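Local coordinates for protein globin II, extracellular (Lumbricus terrestris, PDB 1X9F) that probably carries oxygen as a haem-containing globin subunit of the earthworm's giant extracellular haemoglobin, erythrocruorin, at residues Gln31-Ala36 with Thr111-Val116; Ala39-Ser44 with Asp103-Ala108. One frame throughout, in Å; residues are numbered along the deposited sequence.

Overall arrangement
Both contacts join helix 23-40 and its continuation to helix 103-121, at successive places along the pair. Interaction 1 is the buried crossing near the middle of the chain, its centre about 8 Å from the chain's centre; interaction 2, between segments enclosed in sequence by those of interaction 1, lies further out, its centre about 12 Å from the centre of the chain. Their centres are about 11 Å apart, and the two meet where Thr111 CG2 packs 3.4 Å from Gln40 OE1. Each also reaches the ligand site: Trp34 of interaction 1 lines the carbon monoxide pocket with Phe48, His64 and Val68, while Tyr105 and Phe106 of interaction 2 line the haem pocket.

Interaction 1 of 2, residues Gln31-Ala36 with Thr111-Val116; sequences QAIWRA and TAILHV. With CMO (carbon monoxide), chain P.
Val116 turns CG1 anti to its backbone N (chi1 179°) and CG2 beside that N, a fork that faces Ala32 and Ile33; Ile33, with chi1 -68°, swings CG1 toward Val116 and leaves CG2 for Ile113. This is the B/G helix crossing of the globin fold, where helix 23-40 and helix 103-121 run in roughly opposing directions. The short segments make an angle of 134° and their axes come within 8.3 Å, a spacing that goes with the small side chains between them. Where the backbones come nearest, Ala36 CB meets Ala112 CB at 3.5 Å, and Ala36 CA lies 5.1 Å from Ala112 CA.

Toward the other end of the contact, Val116 takes over. Its CG1 touches the CB of Ala32 at 3.7 Å, while CG2 rests against the backbone of Ala32. Ile33 lies across Val116 at about a right angle, Ile33 CG1 to Val116 CB 3.8 Å, and Ile33 CG2 packs on Ile113 CG1 at 4.0 Å. No hydrogen bond links the segments: the interface is apolar and largely buried.

Ile33 and Ile113 also reach helix 59-77, on Leu69 and Leu72, so the crossing continues into the core near the haem. Trp34 points away from segment 111-116 and lines the carbon monoxide site, its ring meeting Phe48 edge-to-face; the modelled approach to the ligand is too close to be trusted. The Ile33 carbonyl oxygen accepts a hydrogen bond from Thr37 OG1, while Ala112 CB sits 3.4 Å from that same Ile33 O.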
loop_
_atom_site.group_PDB
_atom_site.type_symbol
_atom_site.label_atom_id
_atom_site.label_comp_id
_atom_site.label_asym_id
_atom_site.label_seq_id
_atom_site.Cartn_x
_atom_site.Cartn_y
_atom_site.Cartn_z
ATOM N N GLN B 31 4.732 -21.001 -37.476
ATOM C CA GLN B 31 5.470 -20.855 -38.735
ATOM C C GLN B 31 6.834 -21.526 -38.682
ATOM O O GLN B 31 7.248 -22.176 -39.647
ATOM C CB GLN B 31 5.653 -19.383 -39.099
ATOM C CG GLN B 31 4.364 -18.612 -39.218
ATOM C CD GLN B 31 4.606 -17.166 -39.575
ATOM O OE1 GLN B 31 4.757 -16.832 -40.750
ATOM N NE2 GLN B 31 4.640 -16.301 -38.567
ATOM N N ALA B 32 7.528 -21.346 -37.559
ATOM C CA ALA B 32 8.812 -21.986 -37.321
ATOM C C ALA B 32 8.722 -23.494 -37.559
ATOM O O ALA B 32 9.600 -24.072 -38.209
ATOM C CB ALA B 32 9.292 -21.688 -35.916
ATOM N N ILE B 33 7.651 -24.126 -37.072
ATOM C CA ILE B 33 7.479 -25.572 -37.244
ATOM C C ILE B 33 7.284 -25.974 -38.715
ATOM O O ILE B 33 7.961 -26.895 -39.194
ATOM C CB ILE B 33 6.347 -26.133 -36.333
ATOM C CG1 ILE B 33 6.761 -26.050 -34.855
ATOM C CG2 ILE B 33 6.038 -27.590 -36.699
ATOM C CD1 ILE B 33 5.586 -26.139 -33.876
ATOM N N TRP B 34 6.390 -25.281 -39.426
ATOM C CA TRP B 34 6.155 -25.562 -40.851
ATOM C C TRP B 34 7.351 -25.280 -41.761
ATOM O O TRP B 34 7.610 -26.049 -42.695
ATOM C CB TRP B 34 4.837 -24.936 -41.361
ATOM C CG TRP B 34 3.724 -25.819 -40.958
ATOM C CD1 TRP B 34 2.789 -25.589 -39.991
ATOM C CD2 TRP B 34 3.494 -27.144 -41.430
ATOM N NE1 TRP B 34 1.966 -26.682 -39.862
ATOM C CE2 TRP B 34 2.383 -27.652 -40.735
ATOM C CE3 TRP B 34 4.116 -27.957 -42.392
ATOM C CZ2 TRP B 34 1.886 -28.925 -40.964
ATOM C CZ3 TRP B 34 3.616 -29.222 -42.620
ATOM C CH2 TRP B 34 2.513 -29.694 -41.913
ATOM N N ARG B 35 8.095 -24.218 -41.472
ATOM C CA ARG B 35 9.330 -23.943 -42.207
ATOM C C ARG B 35 10.386 -25.007 -41.980
ATOM O O ARG B 35 11.084 -25.403 -42.917
ATOM C CB ARG B 35 9.896 -22.585 -41.824
ATOM C CG ARG B 35 9.110 -21.472 -42.444
ATOM C CD ARG B 35 9.399 -20.141 -41.845
ATOM N NE ARG B 35 8.607 -19.130 -42.525
ATOM C CZ ARG B 35 8.242 -17.975 -41.989
ATOM N NH1 ARG B 35 8.591 -17.665 -40.745
ATOM N NH2 ARG B 35 7.516 -17.122 -42.699
ATOM N N ALA B 36 10.520 -25.451 -40.732
ATOM C CA ALA B 36 11.449 -26.520 -40.411
ATOM C C ALA B 36 11.030 -27.808 -41.121
ATOM O O ALA B 36 11.885 -28.547 -41.608
ATOM C CB ALA B 36 11.539 -26.722 -38.909
ATOM N N THR B 111 10.370 -34.049 -36.298
ATOM C CA THR B 111 11.707 -33.491 -36.111
ATOM C C THR B 111 11.613 -31.989 -35.934
ATOM O O THR B 111 12.299 -31.406 -35.094
ATOM C CB THR B 111 12.586 -33.828 -37.330
ATOM O OG1 THR B 111 12.712 -35.253 -37.440
ATOM C CG2 THR B 111 14.028 -33.368 -37.122
ATOM N N ALA B 112 10.751 -31.378 -36.740
ATOM C CA ALA B 112 10.557 -29.942 -36.727
ATOM C C ALA B 112 9.968 -29.474 -35.397
ATOM O O ALA B 112 10.496 -28.540 -34.787
ATOM C CB ALA B 112 9.677 -29.521 -37.894
ATOM N N ILE B 113 8.886 -30.123 -34.950
ATOM C CA ILE B 113 8.306 -29.826 -33.638
ATOM C C ILE B 113 9.386 -29.859 -32.563
ATOM O O ILE B 113 9.527 -28.905 -31.794
ATOM C CB ILE B 113 7.189 -30.820 -33.261
ATOM C CG1 ILE B 113 5.964 -30.648 -34.159
ATOM C CG2 ILE B 113 6.769 -30.633 -31.799
ATOM C CD1 ILE B 113 4.956 -31.778 -33.992
ATOM N N LEU B 114 10.147 -30.953 -32.523
ATOM C CA LEU B 114 11.174 -31.128 -31.503
ATOM C C LEU B 114 12.238 -30.058 -31.586
ATOM O O LEU B 114 12.775 -29.620 -30.572
ATOM C CB LEU B 114 11.807 -32.513 -31.600
ATOM C CG LEU B 114 11.209 -33.575 -30.677
ATOM C CD1 LEU B 114 9.694 -33.694 -30.825
ATOM C CD2 LEU B 114 11.862 -34.905 -30.973
ATOM N N HIS B 115 12.509 -29.612 -32.801
ATOM C CA HIS B 115 13.548 -28.652 -33.052
ATOM C C HIS B 115 13.163 -27.265 -32.567
ATOM O O HIS B 115 13.935 -26.591 -31.881
ATOM C CB HIS B 115 13.798 -28.618 -34.542
ATOM C CG HIS B 115 14.813 -27.613 -34.945
ATOM N ND1 HIS B 115 16.142 -27.731 -34.601
ATOM C CD2 HIS B 115 14.702 -26.465 -35.651
ATOM C CE1 HIS B 115 16.809 -26.701 -35.088
ATOM N NE2 HIS B 115 15.959 -25.920 -35.731
ATOM N N VAL B 116 11.960 -26.851 -32.942
ATOM C CA VAL B 116 11.436 -25.564 -32.550
ATOM C C VAL B 116 11.202 -25.532 -31.034
ATOM O O VAL B 116 11.561 -24.554 -30.380
ATOM C CB VAL B 116 10.170 -25.211 -33.363
ATOM C CG1 VAL B 116 9.611 -23.870 -32.939
ATOM C CG2 VAL B 116 10.488 -25.189 -34.859
HETATM C C CMO P . -1.158 -30.173 -40.971
HETATM O O CMO P . -0.499 -29.299 -41.592
#

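Interaction 2 of 2, residues Ala39-Ser44 with Asp103-Ala108; sequences AQVPES and DNYFDA. With HEM (protoporphyrin IX containing Fe), chain O.
Ser44 lays its CB over the centre of one face of the Tyr105 ring, a CH-pi contact 3.6 Å from the centroid and 10° off the normal. The Tyr105 hydroxyl lies beside Glu43, its OH 3.1 Å from Glu43 CB.

Apolar packing comes from Val41, the first residue to leave helical geometry after helix 23-40. Its CG2 touches Ala108 CB at 3.4 Å and also reaches the Tyr105 ring, while CG1 slides past the amide of Asn104. The extended Gln40 chain, with CG anti to its N (chi1 -172°), lies along Ala108.

No direct hydrogen bond joins the segments. Within 39-44 the Val41 carbonyl oxygen is gripped twice: Ser44 N, at 2.8 Å, closes the turn that places CB over the ring, and Ser44 OG, at 2.7 Å, settles the hydroxyl's rotation (chi1 68°). A bridging water accepts from Gln40 NE2 at 2.6 Å and gives a weak bond to the backbone carbonyl oxygen of Asn104.

The haem borders this contact, with its CMC methyl over one face of Phe106 and CBC beside Tyr105. Helix 103-121 thus begins between the turn after helix 23-40 and helix 127-142, whose Glu138, Ile141 and Lys142 touch Phe106.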
loop_
_atom_site.group_PDB
_atom_site.type_symbol
_atom_site.label_atom_id
_atom_site.label_comp_id
_atom_site.label_asym_id
_atom_site.label_seq_id
_atom_site.Cartn_x
_atom_site.Cartn_y
_atom_site.Cartn_z
ATOM N N ALA B 39 11.862 -27.281 -44.855
ATOM C CA ALA B 39 13.317 -27.331 -45.049
ATOM C C ALA B 39 13.803 -28.775 -45.142
ATOM O O ALA B 39 14.757 -29.082 -45.862
ATOM C CB ALA B 39 14.040 -26.598 -43.923
ATOM N N GLN B 40 13.131 -29.662 -44.417
ATOM C CA GLN B 40 13.536 -31.053 -44.370
ATOM C C GLN B 40 12.930 -31.909 -45.482
ATOM O O GLN B 40 13.608 -32.774 -46.040
ATOM C CB GLN B 40 13.235 -31.670 -43.007
ATOM C CG GLN B 40 13.829 -33.054 -42.909
ATOM C CD GLN B 40 13.654 -33.685 -41.562
ATOM O OE1 GLN B 40 13.884 -33.047 -40.535
ATOM N NE2 GLN B 40 13.265 -34.955 -41.551
ATOM N N VAL B 41 11.657 -31.672 -45.793
ATOM C CA VAL B 41 11.005 -32.367 -46.898
ATOM C C VAL B 41 10.258 -31.379 -47.794
ATOM O O VAL B 41 9.023 -31.308 -47.770
ATOM C CB VAL B 41 10.058 -33.487 -46.413
ATOM C CG1 VAL B 41 10.849 -34.714 -45.984
ATOM C CG2 VAL B 41 9.135 -32.996 -45.299
ATOM N N PRO B 42 11.011 -30.628 -48.598
ATOM C CA PRO B 42 10.430 -29.589 -49.458
ATOM C C PRO B 42 9.327 -30.102 -50.380
ATOM O O PRO B 42 8.465 -29.318 -50.787
ATOM C CB PRO B 42 11.629 -29.088 -50.275
ATOM C CG PRO B 42 12.681 -30.145 -50.125
ATOM C CD PRO B 42 12.473 -30.725 -48.762
ATOM N N GLU B 43 9.354 -31.395 -50.697
ATOM C CA GLU B 43 8.297 -32.038 -51.480
ATOM C C GLU B 43 6.916 -31.843 -50.880
ATOM O O GLU B 43 5.925 -31.726 -51.606
ATOM C CB GLU B 43 8.560 -33.540 -51.574
ATOM C CG GLU B 43 9.919 -33.905 -52.138
ATOM C CD GLU B 43 10.010 -33.663 -53.633
ATOM O OE1 GLU B 43 9.631 -32.564 -54.105
ATOM O OE2 GLU B 43 10.470 -34.580 -54.346
ATOM N N SER B 44 6.860 -31.825 -49.550
ATOM C CA SER B 44 5.592 -31.833 -48.821
ATOM C C SER B 44 4.808 -30.547 -49.019
ATOM O O SER B 44 3.595 -30.511 -48.828
ATOM C CB SER B 44 5.845 -32.050 -47.330
ATOM O OG SER B 44 6.513 -30.931 -46.769
ATOM N N ASP B 103 5.006 -41.536 -44.632
ATOM C CA ASP B 103 5.535 -41.504 -43.258
ATOM C C ASP B 103 6.680 -40.511 -43.152
ATOM O O ASP B 103 6.822 -39.801 -42.151
ATOM C CB ASP B 103 6.075 -42.874 -42.828
ATOM C CG ASP B 103 5.047 -43.988 -42.923
ATOM O OD1 ASP B 103 3.821 -43.719 -42.839
ATOM O OD2 ASP B 103 5.390 -45.193 -43.068
ATOM N N ASN B 104 7.500 -40.511 -44.195
ATOM C CA ASN B 104 8.589 -39.579 -44.392
ATOM C C ASN B 104 8.211 -38.153 -43.975
ATOM O O ASN B 104 9.029 -37.428 -43.390
ATOM C CB ASN B 104 8.935 -39.679 -45.879
ATOM C CG ASN B 104 9.864 -38.606 -46.345
ATOM O OD1 ASN B 104 10.905 -38.355 -45.740
ATOM N ND2 ASN B 104 9.507 -37.971 -47.453
ATOM N N TYR B 105 6.960 -37.770 -44.250
ATOM C CA TYR B 105 6.481 -36.432 -43.910
ATOM C C TYR B 105 6.128 -36.253 -42.438
ATOM O O TYR B 105 6.583 -35.291 -41.817
ATOM C CB TYR B 105 5.290 -36.029 -44.765
ATOM C CG TYR B 105 5.590 -35.810 -46.223
ATOM C CD1 TYR B 105 4.559 -35.499 -47.100
ATOM C CD2 TYR B 105 6.888 -35.915 -46.734
ATOM C CE1 TYR B 105 4.796 -35.292 -48.439
ATOM C CE2 TYR B 105 7.138 -35.713 -48.083
ATOM C CZ TYR B 105 6.085 -35.402 -48.928
ATOM O OH TYR B 105 6.300 -35.197 -50.270
ATOM N N PHE B 106 5.311 -37.154 -41.883
ATOM C CA PHE B 106 5.029 -37.135 -40.439
ATOM C C PHE B 106 6.335 -37.145 -39.686
ATOM O O PHE B 106 6.445 -36.579 -38.600
ATOM C CB PHE B 106 4.204 -38.342 -39.996
ATOM C CG PHE B 106 2.784 -38.271 -40.411
ATOM C CD1 PHE B 106 2.359 -38.939 -41.544
ATOM C CD2 PHE B 106 1.870 -37.513 -39.686
ATOM C CE1 PHE B 106 1.043 -38.873 -41.945
ATOM C CE2 PHE B 106 0.550 -37.438 -40.083
ATOM C CZ PHE B 106 0.134 -38.120 -41.215
ATOM N N ASP B 107 7.328 -37.790 -40.286
ATOM C CA ASP B 107 8.641 -37.900 -39.691
ATOM C C ASP B 107 9.368 -36.556 -39.620
ATOM O O ASP B 107 9.928 -36.213 -38.577
ATOM C CB ASP B 107 9.480 -38.926 -40.446
ATOM C CG ASP B 107 10.687 -39.367 -39.657
ATOM O OD1 ASP B 107 10.511 -40.127 -38.681
ATOM O OD2 ASP B 107 11.851 -39.004 -39.935
ATOM N N ALA B 108 9.360 -35.802 -40.717
ATOM C CA ALA B 108 9.978 -34.476 -40.734
ATOM C C ALA B 108 9.260 -33.511 -39.791
ATOM O O ALA B 108 9.897 -32.717 -39.093
ATOM C CB ALA B 108 10.006 -33.922 -42.141
HETATM C CHA HEM O . -5.031 -30.210 -42.180
HETATM C CHB HEM O . -3.499 -31.651 -37.772
HETATM C CHC HEM O . 0.541 -33.552 -39.769
HETATM C CHD HEM O . -1.113 -32.326 -44.217
HETATM C C1A HEM O . -4.922 -30.371 -40.722
HETATM C C2A HEM O . -5.897 -29.831 -39.887
HETATM C C3A HEM O . -5.483 -30.227 -38.541
HETATM C C4A HEM O . -4.263 -31.007 -38.833
HETATM C CMA HEM O . -6.138 -29.922 -37.216
HETATM C CAA HEM O . -7.080 -28.970 -40.254
HETATM C CBA HEM O . -8.360 -29.751 -40.472
HETATM C CGA HEM O . -9.383 -28.738 -40.930
HETATM O O1A HEM O . -9.918 -27.988 -40.081
HETATM O O2A HEM O . -9.649 -28.681 -42.148
HETATM C C1B HEM O . -2.208 -32.310 -37.952
HETATM C C2B HEM O . -1.505 -32.757 -36.854
HETATM C C3B HEM O . -0.403 -33.286 -37.440
HETATM C C4B HEM O . -0.477 -33.138 -38.807
HETATM C CMB HEM O . -1.859 -32.683 -35.391
HETATM C CAB HEM O . 0.549 -33.822 -36.677
HETATM C CBB HEM O . 1.414 -34.354 -35.836
HETATM C C1C HEM O . 0.451 -33.324 -41.215
HETATM C C2C HEM O . 1.499 -33.690 -42.036
HETATM C C3C HEM O . 1.036 -33.351 -43.286
HETATM C C4C HEM O . -0.237 -32.800 -43.123
HETATM C CMC HEM O . 2.799 -34.329 -41.606
HETATM C CAC HEM O . 1.797 -33.552 -44.548
HETATM C CBC HEM O . 3.017 -33.006 -44.666
HETATM C C1D HEM O . -2.401 -31.618 -44.051
HETATM C C2D HEM O . -3.071 -31.063 -45.139
HETATM C C3D HEM O . -4.182 -30.448 -44.610
HETATM C C4D HEM O . -4.064 -30.714 -43.163
HETATM C CMD HEM O . -2.665 -31.127 -46.593
HETATM C CAD HEM O . -5.280 -29.711 -45.334
HETATM C CBD HEM O . -4.815 -28.339 -45.793
HETATM C CGD HEM O . -6.000 -27.674 -46.447
HETATM O O1D HEM O . -7.016 -27.422 -45.763
HETATM O O2D HEM O . -5.923 -27.402 -47.660
HETATM N NA HEM O . -3.942 -31.133 -40.141
HETATM N NB HEM O . -1.629 -32.521 -39.160
HETATM N NC HEM O . -0.645 -32.801 -41.829
HETATM N ND HEM O . -2.963 -31.419 -42.830
HETATM FE FE HEM O . -2.333 -32.032 -41.001
HETATM O O HOH W 1 12.367 -37.040 -42.900
#